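Local atomic coordinates of lectin (Trichosanthes anguina, PDB entry 4HR6), a protein that probably binds carbohydrate as a seed lectin, being a three-chain, nontoxic homologue of the type II ribosome-inactivating proteins. Residues N1-T9 with T17-V28; E116-E124 with I191-L199. One frame throughout, in Å; residues are numbered along the deposited sequence.

Contact 1: N1-T9 with T17-V28; sequences NRFYLLTLT and TLAIDVEDMVAV
Phe3 to Thr7 pair with Thr17 to Asp21 in an antiparallel beta hairpin, strands 3-9 and 15-21 at the edge, within this chain, of the mixed sheet of the ribosome-inactivating-protein fold. Tyr4 N reaches Ile20 O at 2.8 Å and Ile20 N returns to Tyr4 O; of the Leu6-Leu18 pair, the bond from Leu18 N is sound and that from Leu6 N weak. The tight part is the buried face of Tyr4, Leu6, Leu18 and Ile20, where Ile20 also meets Leu115 of helix 103-119. Tyr4 CB rests 4.0 Å from Val22 CG1, and with CG anti to the backbone N (chi1 -178°) its ring leads away to Glu23 of another chain, which bonds its OH. The other face divides: Phe3 is buried against Asp21 and Val28 under helix 46-51, but Leu5 is exposed, its CD2 resting on Ala19 CB at 3.7 Å. At the open end the extended Arg2 holds Asp21 side-on, NE to OD1 at 2.8 Å and NH2 to OD2 at 2.9 Å, while the carboxylate of Glu23 of this chain stacks on one guanidinium face, its OE2 offset toward the rim, a long, charge-only partner. Asp21 OD1 also accepts Glu23 N, closing an Asx turn; Arg2 NE and Glu23 N approach this oxygen from opposite faces of the carboxylate.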
loop_
_atom_site.group_PDB
_atom_site.type_symbol
_atom_site.label_atom_id
_atom_site.label_comp_id
_atom_site.label_asym_id
_atom_site.label_seq_id
_atom_site.Cartn_x
_atom_site.Cartn_y
_atom_site.Cartn_z
ATOM N N ASN B 1 -24.279 16.140 -3.559
ATOM C CA ASN B 1 -23.583 17.120 -4.441
ATOM C C ASN B 1 -22.066 16.864 -4.486
ATOM O O ASN B 1 -21.570 15.837 -4.003
ATOM C CB ASN B 1 -23.864 18.553 -3.982
ATOM C CG ASN B 1 -23.085 18.917 -2.732
ATOM O OD1 ASN B 1 -23.117 18.181 -1.742
ATOM N ND2 ASN B 1 -22.361 20.045 -2.776
ATOM N N ARG B 2 -21.321 17.808 -5.050
ATOM C CA ARG B 2 -19.971 17.518 -5.462
ATOM C C ARG B 2 -18.868 18.006 -4.513
ATOM O O ARG B 2 -17.718 17.592 -4.639
ATOM C CB ARG B 2 -19.775 18.096 -6.837
ATOM C CG ARG B 2 -18.434 17.765 -7.426
ATOM C CD ARG B 2 -18.462 18.018 -8.894
ATOM N NE ARG B 2 -17.141 18.305 -9.378
ATOM C CZ ARG B 2 -16.892 18.659 -10.631
ATOM N NH1 ARG B 2 -17.883 18.732 -11.518
ATOM N NH2 ARG B 2 -15.641 18.921 -11.002
ATOM N N PHE B 3 -19.216 18.860 -3.561
ATOM C CA PHE B 3 -18.224 19.494 -2.718
ATOM C C PHE B 3 -18.349 19.047 -1.264
ATOM O O PHE B 3 -19.447 18.957 -0.710
ATOM C CB PHE B 3 -18.307 21.020 -2.887
ATOM C CG PHE B 3 -18.072 21.454 -4.305
ATOM C CD1 PHE B 3 -19.123 21.819 -5.119
ATOM C CD2 PHE B 3 -16.812 21.398 -4.852
ATOM C CE1 PHE B 3 -18.909 22.166 -6.431
ATOM C CE2 PHE B 3 -16.592 21.732 -6.166
ATOM C CZ PHE B 3 -17.643 22.120 -6.963
ATOM N N TYR B 4 -17.206 18.748 -0.661
ATOM C CA TYR B 4 -17.131 18.325 0.728
ATOM C C TYR B 4 -16.485 19.451 1.539
ATOM O O TYR B 4 -15.472 20.022 1.118
ATOM C CB TYR B 4 -16.294 17.064 0.790
ATOM C CG TYR B 4 -16.123 16.439 2.142
ATOM C CD1 TYR B 4 -17.207 15.940 2.856
ATOM C CD2 TYR B 4 -14.855 16.295 2.693
ATOM C CE1 TYR B 4 -17.023 15.328 4.096
ATOM C CE2 TYR B 4 -14.667 15.691 3.915
ATOM C CZ TYR B 4 -15.744 15.208 4.613
ATOM O OH TYR B 4 -15.502 14.612 5.835
ATOM N N LEU B 5 -17.085 19.765 2.681
ATOM C CA LEU B 5 -16.627 20.856 3.531
ATOM C C LEU B 5 -15.980 20.320 4.765
ATOM O O LEU B 5 -16.403 19.339 5.354
ATOM C CB LEU B 5 -17.773 21.760 3.978
ATOM C CG LEU B 5 -18.553 22.495 2.894
ATOM C CD1 LEU B 5 -19.637 23.344 3.544
ATOM C CD2 LEU B 5 -17.639 23.360 2.046
ATOM N N LEU B 6 -14.992 21.062 5.209
ATOM C CA LEU B 6 -14.066 20.575 6.159
ATOM C C LEU B 6 -13.579 21.768 6.953
ATOM O O LEU B 6 -13.103 22.741 6.375
ATOM C CB LEU B 6 -12.968 19.959 5.333
ATOM C CG LEU B 6 -12.034 19.024 6.000
ATOM C CD1 LEU B 6 -11.679 17.956 4.972
ATOM C CD2 LEU B 6 -10.852 19.833 6.478
ATOM N N THR B 7 -13.696 21.703 8.269
ATOM C CA THR B 7 -13.304 22.823 9.118
ATOM C C THR B 7 -12.013 22.552 9.890
ATOM O O THR B 7 -11.810 21.486 10.445
ATOM C CB THR B 7 -14.444 23.171 10.086
ATOM O OG1 THR B 7 -15.618 23.468 9.319
ATOM C CG2 THR B 7 -14.107 24.388 10.937
ATOM N N LEU B 8 -11.129 23.534 9.913
ATOM C CA LEU B 8 -9.911 23.448 10.709
ATOM C C LEU B 8 -9.908 24.634 11.645
ATOM O O LEU B 8 -10.252 25.733 11.235
ATOM C CB LEU B 8 -8.679 23.512 9.820
ATOM C CG LEU B 8 -8.598 22.493 8.695
ATOM C CD1 LEU B 8 -7.559 22.955 7.692
ATOM C CD2 LEU B 8 -8.249 21.124 9.241
ATOM N N THR B 9 -9.517 24.409 12.894
ATOM C CA THR B 9 -9.507 25.458 13.922
ATOM C C THR B 9 -8.130 25.540 14.597
ATOM O O THR B 9 -7.618 24.555 15.109
ATOM C CB THR B 9 -10.588 25.174 14.966
ATOM O OG1 THR B 9 -11.857 25.125 14.311
ATOM C CG2 THR B 9 -10.625 26.259 16.055
ATOM N N THR B 17 -13.116 27.220 6.744
ATOM C CA THR B 17 -13.839 26.148 6.101
ATOM C C THR B 17 -13.262 25.957 4.713
ATOM O O THR B 17 -13.232 26.881 3.909
ATOM C CB THR B 17 -15.333 26.460 5.987
ATOM O OG1 THR B 17 -15.886 26.533 7.292
ATOM C CG2 THR B 17 -16.055 25.365 5.233
ATOM N N LEU B 18 -12.857 24.730 4.435
ATOM C CA LEU B 18 -12.187 24.388 3.213
ATOM C C LEU B 18 -13.089 23.478 2.381
ATOM O O LEU B 18 -13.654 22.510 2.899
ATOM C CB LEU B 18 -10.896 23.700 3.594
ATOM C CG LEU B 18 -9.974 23.211 2.503
ATOM C CD1 LEU B 18 -9.257 24.373 1.853
ATOM C CD2 LEU B 18 -8.994 22.243 3.148
ATOM N N ALA B 19 -13.235 23.800 1.097
ATOM C CA ALA B 19 -14.134 23.060 0.212
ATOM C C ALA B 19 -13.334 22.214 -0.766
ATOM O O ALA B 19 -12.370 22.679 -1.366
ATOM C CB ALA B 19 -15.059 24.015 -0.543
ATOM N N ILE B 20 -13.746 20.964 -0.902
ATOM C CA ILE B 20 -13.004 19.967 -1.654
ATOM C C ILE B 20 -13.912 19.365 -2.707
ATOM O O ILE B 20 -15.014 18.940 -2.394
ATOM C CB ILE B 20 -12.503 18.833 -0.727
ATOM C CG1 ILE B 20 -11.195 19.230 -0.051
ATOM C CG2 ILE B 20 -12.249 17.553 -1.502
ATOM C CD1 ILE B 20 -11.358 20.195 1.083
ATOM N N ASP B 21 -13.428 19.336 -3.943
ATOM C CA ASP B 21 -14.112 18.707 -5.069
ATOM C C ASP B 21 -13.930 17.201 -4.928
ATOM O O ASP B 21 -12.817 16.733 -5.005
ATOM C CB ASP B 21 -13.462 19.200 -6.362
ATOM C CG ASP B 21 -14.227 18.780 -7.632
ATOM O OD1 ASP B 21 -15.030 17.829 -7.592
ATOM O OD2 ASP B 21 -14.003 19.415 -8.685
ATOM N N VAL B 22 -14.998 16.438 -4.711
ATOM C CA VAL B 22 -14.855 14.978 -4.515
ATOM C C VAL B 22 -14.474 14.243 -5.800
ATOM O O VAL B 22 -13.983 13.128 -5.756
ATOM C CB VAL B 22 -16.122 14.326 -3.910
ATOM C CG1 VAL B 22 -16.562 15.085 -2.660
ATOM C CG2 VAL B 22 -17.266 14.286 -4.913
ATOM N N GLU B 23 -14.668 14.887 -6.942
ATOM C CA GLU B 23 -14.361 14.268 -8.210
ATOM C C GLU B 23 -12.849 14.194 -8.508
ATOM O O GLU B 23 -12.399 13.210 -9.086
ATOM C CB GLU B 23 -15.108 14.995 -9.326
ATOM C CG GLU B 23 -15.503 14.072 -10.452
ATOM C CD GLU B 23 -16.382 14.755 -11.468
ATOM O OE1 GLU B 23 -15.882 15.004 -12.589
ATOM O OE2 GLU B 23 -17.553 15.041 -11.133
ATOM N N ASP B 24 -12.088 15.221 -8.121
ATOM C CA ASP B 24 -10.628 15.275 -8.320
ATOM C C ASP B 24 -9.881 15.220 -6.988
ATOM O O ASP B 24 -8.652 15.187 -6.951
ATOM C CB ASP B 24 -10.226 16.578 -9.028
ATOM C CG ASP B 24 -10.790 16.698 -10.456
ATOM O OD1 ASP B 24 -11.091 15.678 -11.113
ATOM O OD2 ASP B 24 -10.921 17.835 -10.933
ATOM N N MET B 25 -10.623 15.228 -5.892
ATOM C CA MET B 25 -10.049 15.388 -4.570
ATOM C C MET B 25 -9.005 16.507 -4.496
ATOM O O MET B 25 -7.866 16.296 -4.074
ATOM C CB MET B 25 -9.493 14.061 -4.029
ATOM C CG MET B 25 -9.626 13.994 -2.501
ATOM S SD MET B 25 -8.906 12.519 -1.786
ATOM C CE MET B 25 -8.779 13.042 -0.077
ATOM N N VAL B 26 -9.413 17.697 -4.918
ATOM C CA VAL B 26 -8.586 18.880 -4.769
ATOM C C VAL B 26 -9.354 19.922 -3.976
ATOM O O VAL B 26 -10.589 19.968 -4.020
ATOM C CB VAL B 26 -8.171 19.507 -6.117
ATOM C CG1 VAL B 26 -7.202 18.592 -6.852
ATOM C CG2 VAL B 26 -9.399 19.823 -6.982
ATOM N N ALA B 27 -8.606 20.765 -3.278
ATOM C CA ALA B 27 -9.158 21.934 -2.632
ATOM C C ALA B 27 -9.521 22.967 -3.691
ATOM O O ALA B 27 -8.743 23.232 -4.571
ATOM C CB ALA B 27 -8.144 22.509 -1.662
ATOM N N VAL B 28 -10.712 23.529 -3.612
ATOM C CA VAL B 28 -11.141 24.533 -4.599
ATOM C C VAL B 28 -11.388 25.931 -4.038
ATOM O O VAL B 28 -11.345 26.909 -4.778
ATOM C CB VAL B 28 -12.411 24.084 -5.363
ATOM C CG1 VAL B 28 -12.173 22.764 -6.051
ATOM C CG2 VAL B 28 -13.611 23.979 -4.453
#

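Contact 2: E116-E124 with I191-L199; sequences EASKFRFIE and ILANVALQL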
loop_
_atom_site.group_PDB
_atom_site.type_symbol
_atom_site.label_atom_id
_atom_site.label_comp_id
_atom_site.label_asym_id
_atom_site.label_seq_id
_atom_site.Cartn_x
_atom_site.Cartn_y
_atom_site.Cartn_z
ATOM N N GLU B 116 -3.451 14.867 1.327
ATOM C CA GLU B 116 -2.493 13.858 0.903
ATOM C C GLU B 116 -2.355 12.746 1.957
ATOM O O GLU B 116 -2.189 11.569 1.622
ATOM C CB GLU B 116 -1.157 14.513 0.567
ATOM C CG GLU B 116 -1.234 15.597 -0.507
ATOM C CD GLU B 116 -1.784 15.085 -1.805
ATOM O OE1 GLU B 116 -1.111 14.253 -2.430
ATOM O OE2 GLU B 116 -2.908 15.483 -2.197
ATOM N N ALA B 117 -2.462 13.118 3.229
ATOM C CA ALA B 117 -2.496 12.126 4.300
ATOM C C ALA B 117 -3.707 11.220 4.185
ATOM O O ALA B 117 -3.617 10.046 4.549
ATOM C CB ALA B 117 -2.496 12.799 5.646
ATOM N N SER B 118 -4.845 11.756 3.716
ATOM C CA SER B 118 -6.036 10.930 3.555
ATOM C C SER B 118 -5.853 9.893 2.447
ATOM O O SER B 118 -6.462 8.836 2.476
ATOM C CB SER B 118 -7.264 11.789 3.255
ATOM O OG SER B 118 -7.565 12.650 4.355
ATOM N N LYS B 119 -5.032 10.214 1.452
ATOM C CA LYS B 119 -4.850 9.340 0.300
ATOM C C LYS B 119 -3.916 8.168 0.616
ATOM O O LYS B 119 -4.070 7.080 0.040
ATOM C CB LYS B 119 -4.259 10.131 -0.859
ATOM C CG LYS B 119 -5.152 11.213 -1.442
ATOM C CD LYS B 119 -4.366 12.035 -2.457
ATOM C CE LYS B 119 -5.216 13.081 -3.135
ATOM N NZ LYS B 119 -4.375 13.942 -4.003
ATOM N N PHE B 120 -2.929 8.416 1.486
ATOM C CA PHE B 120 -1.835 7.483 1.733
ATOM C C PHE B 120 -1.577 7.270 3.238
ATOM O O PHE B 120 -1.310 8.225 3.954
ATOM C CB PHE B 120 -0.542 7.995 1.114
ATOM C CG PHE B 120 -0.575 8.105 -0.382
ATOM C CD1 PHE B 120 -0.383 6.988 -1.177
ATOM C CD2 PHE B 120 -0.803 9.335 -0.997
ATOM C CE1 PHE B 120 -0.406 7.087 -2.558
ATOM C CE2 PHE B 120 -0.834 9.443 -2.375
ATOM C CZ PHE B 120 -0.630 8.314 -3.159
ATOM N N ARG B 121 -1.622 6.012 3.678
ATOM C CA ARG B 121 -1.263 5.616 5.043
ATOM C C ARG B 121 0.157 6.038 5.419
ATOM O O ARG B 121 0.384 6.523 6.516
ATOM C CB ARG B 121 -1.446 4.107 5.230
ATOM C CG ARG B 121 -2.908 3.652 5.201
ATOM C CD ARG B 121 -3.115 2.375 6.040
ATOM N NE ARG B 121 -4.527 2.023 6.145
ATOM C CZ ARG B 121 -5.217 1.300 5.253
ATOM N NH1 ARG B 121 -4.635 0.805 4.159
ATOM N NH2 ARG B 121 -6.511 1.056 5.460
ATOM N N PHE B 122 1.096 5.947 4.487
ATOM C CA PHE B 122 2.474 6.356 4.753
ATOM C C PHE B 122 2.587 7.834 5.141
ATOM O O PHE B 122 3.389 8.207 6.019
ATOM C CB PHE B 122 3.355 6.064 3.539
ATOM C CG PHE B 122 4.787 6.401 3.746
ATOM C CD1 PHE B 122 5.594 5.578 4.511
ATOM C CD2 PHE B 122 5.332 7.544 3.202
ATOM C CE1 PHE B 122 6.931 5.889 4.721
ATOM C CE2 PHE B 122 6.663 7.867 3.410
ATOM C CZ PHE B 122 7.469 7.029 4.165
ATOM N N ILE B 123 1.764 8.673 4.512
ATOM C CA ILE B 123 1.791 10.103 4.791
ATOM C C ILE B 123 1.035 10.384 6.079
ATOM O O ILE B 123 1.480 11.144 6.904
ATOM C CB ILE B 123 1.238 10.948 3.610
ATOM C CG1 ILE B 123 2.140 10.776 2.397
ATOM C CG2 ILE B 123 1.175 12.429 3.982
ATOM C CD1 ILE B 123 1.583 11.408 1.136
ATOM N N GLU B 124 -0.105 9.767 6.247
ATOM C CA GLU B 124 -0.805 9.834 7.517
ATOM C C GLU B 124 0.131 9.517 8.704
ATOM O O GLU B 124 0.164 10.255 9.694
ATOM C CB GLU B 124 -1.961 8.856 7.508
ATOM C CG GLU B 124 -2.819 8.893 8.765
ATOM C CD GLU B 124 -3.716 7.680 8.885
ATOM O OE1 GLU B 124 -4.563 7.651 9.810
ATOM O OE2 GLU B 124 -3.597 6.770 8.041
ATOM N N ILE B 191 1.801 -0.424 -2.252
ATOM C CA ILE B 191 0.624 -0.012 -2.947
ATOM C C ILE B 191 -0.602 -0.421 -2.170
ATOM O O ILE B 191 -1.371 0.423 -1.722
ATOM C CB ILE B 191 0.559 -0.609 -4.371
ATOM C CG1 ILE B 191 1.756 -0.131 -5.202
ATOM C CG2 ILE B 191 -0.754 -0.236 -5.031
ATOM C CD1 ILE B 191 1.868 1.368 -5.377
ATOM N N LEU B 192 -0.769 -1.726 -2.016
ATOM C CA LEU B 192 -1.988 -2.307 -1.519
ATOM C C LEU B 192 -2.321 -1.894 -0.085
ATOM O O LEU B 192 -3.485 -1.717 0.249
ATOM C CB LEU B 192 -1.873 -3.837 -1.598
ATOM C CG LEU B 192 -3.176 -4.596 -1.356
ATOM C CD1 LEU B 192 -4.206 -4.158 -2.385
ATOM C CD2 LEU B 192 -2.972 -6.102 -1.404
ATOM N N ALA B 193 -1.312 -1.745 0.759
ATOM C CA ALA B 193 -1.541 -1.369 2.159
ATOM C C ALA B 193 -1.322 0.111 2.417
ATOM O O ALA B 193 -1.313 0.532 3.566
ATOM C CB ALA B 193 -0.632 -2.185 3.085
ATOM N N ASN B 194 -1.158 0.903 1.359
ATOM C CA ASN B 194 -0.787 2.300 1.499
ATOM C C ASN B 194 -1.880 3.236 0.945
ATOM O O ASN B 194 -2.362 4.131 1.641
ATOM C CB ASN B 194 0.550 2.480 0.806
ATOM C CG ASN B 194 1.197 3.809 1.090
ATOM O OD1 ASN B 194 0.744 4.587 1.926
ATOM N ND2 ASN B 194 2.276 4.074 0.380
ATOM N N VAL B 195 -2.286 2.995 -0.305
ATOM C CA VAL B 195 -3.308 3.777 -0.950
ATOM C C VAL B 195 -4.634 3.558 -0.257
ATOM O O VAL B 195 -5.142 2.449 -0.240
ATOM C CB VAL B 195 -3.465 3.401 -2.450
ATOM C CG1 VAL B 195 -4.526 4.273 -3.093
ATOM C CG2 VAL B 195 -2.159 3.567 -3.186
ATOM N N ALA B 196 -5.214 4.614 0.293
ATOM C CA ALA B 196 -6.461 4.471 1.048
ATOM C C ALA B 196 -7.644 4.970 0.277
ATOM O O ALA B 196 -8.760 4.595 0.592
ATOM C CB ALA B 196 -6.373 5.181 2.405
ATOM N N LEU B 197 -7.408 5.828 -0.723
ATOM C CA LEU B 197 -8.466 6.346 -1.582
ATOM C C LEU B 197 -7.944 6.386 -3.002
ATOM O O LEU B 197 -6.792 6.737 -3.215
ATOM C CB LEU B 197 -8.847 7.763 -1.174
ATOM C CG LEU B 197 -9.614 7.963 0.127
ATOM C CD1 LEU B 197 -9.781 9.452 0.390
ATOM C CD2 LEU B 197 -10.959 7.268 0.134
ATOM N N GLN B 198 -8.779 6.040 -3.981
ATOM C CA GLN B 198 -8.323 6.117 -5.364
ATOM C C GLN B 198 -9.221 6.977 -6.236
ATOM O O GLN B 198 -10.451 6.968 -6.103
ATOM C CB GLN B 198 -8.102 4.729 -5.976
ATOM C CG GLN B 198 -9.325 3.864 -6.122
ATOM C CD GLN B 198 -8.969 2.471 -6.606
ATOM O OE1 GLN B 198 -8.473 2.304 -7.714
ATOM N NE2 GLN B 198 -9.234 1.464 -5.782
ATOM N N LEU B 199 -8.573 7.733 -7.117
ATOM C CA LEU B 199 -9.271 8.516 -8.129
ATOM C C LEU B 199 -9.947 7.594 -9.142
ATOM O O LEU B 199 -9.322 6.660 -9.648
ATOM C CB LEU B 199 -8.270 9.421 -8.849
ATOM C CG LEU B 199 -8.808 10.437 -9.862
ATOM C CD1 LEU B 199 -9.618 11.526 -9.186
ATOM C CD2 LEU B 199 -7.627 11.043 -10.604
HETATM O O HOH W 1 -4.728 0.381 1.439
#
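Lys119 O receives the N-H of Ala196 at 2.7 Å, an almost straight bond (179°) although the donor stands above the carbonyl plane. This carbonyl lies where helix 103-119 ends; Phe120 leaves helical geometry and is at once the N-cap residue of helix 121-132, so the C-terminal loop after helix 189-192 docks on the kink between two helices. A single backbone bridge pairs Phe120 with Val195, and their side chains run side by side, CE1 to CG2 at 4.0 Å. Asn194 serves the start of the second helix twice: its backbone O takes Arg121 N, and its side-chain OD1 takes Phe122 N at 2.9 Å. A chi1 of -169°, which sets CG opposite the main-chain N, swings the amide across to that turn, where Asn194 OD1 also lies near the edge of the Phe120 ring and 3.4 Å from Phe122 CB; ND2 is held by Ile190 O. Arg121 lays its aliphatic chain along the carbonyls of Ala193 and Asn194. Its NH1 makes a weak bond to Ala193 O and another weak one to a water that donates to Leu192 O and Val195 O, while NH2 bonds Ala221 O of another chain. The N-H groups of Arg121 and Phe122 thus find acceptors in the loop, both supplied by Asn194 from a distant part of the chain.

Contact 1 joins neighbouring strands of the sheet, whereas contact 2 brings together segments 67 residues apart; their centres lie about 18 Å from each other. They meet through the turn after strand 15-21. Met25 CE packs 3.8 Å from Leu197 CD1 and 3.9 Å from Ser118 CB, touching both halves of contact 2, and Glu23 O comes within 3.3 Å of Leu199 CD1. Helix 103-119 links them as well, with Leu115 against Ile20 and its end in contact 2. Both regions border other chains: a parallel strand extends the sheet beyond Thr7 to Thr9, and Glu124 forms a salt bridge with Arg21 of another chain.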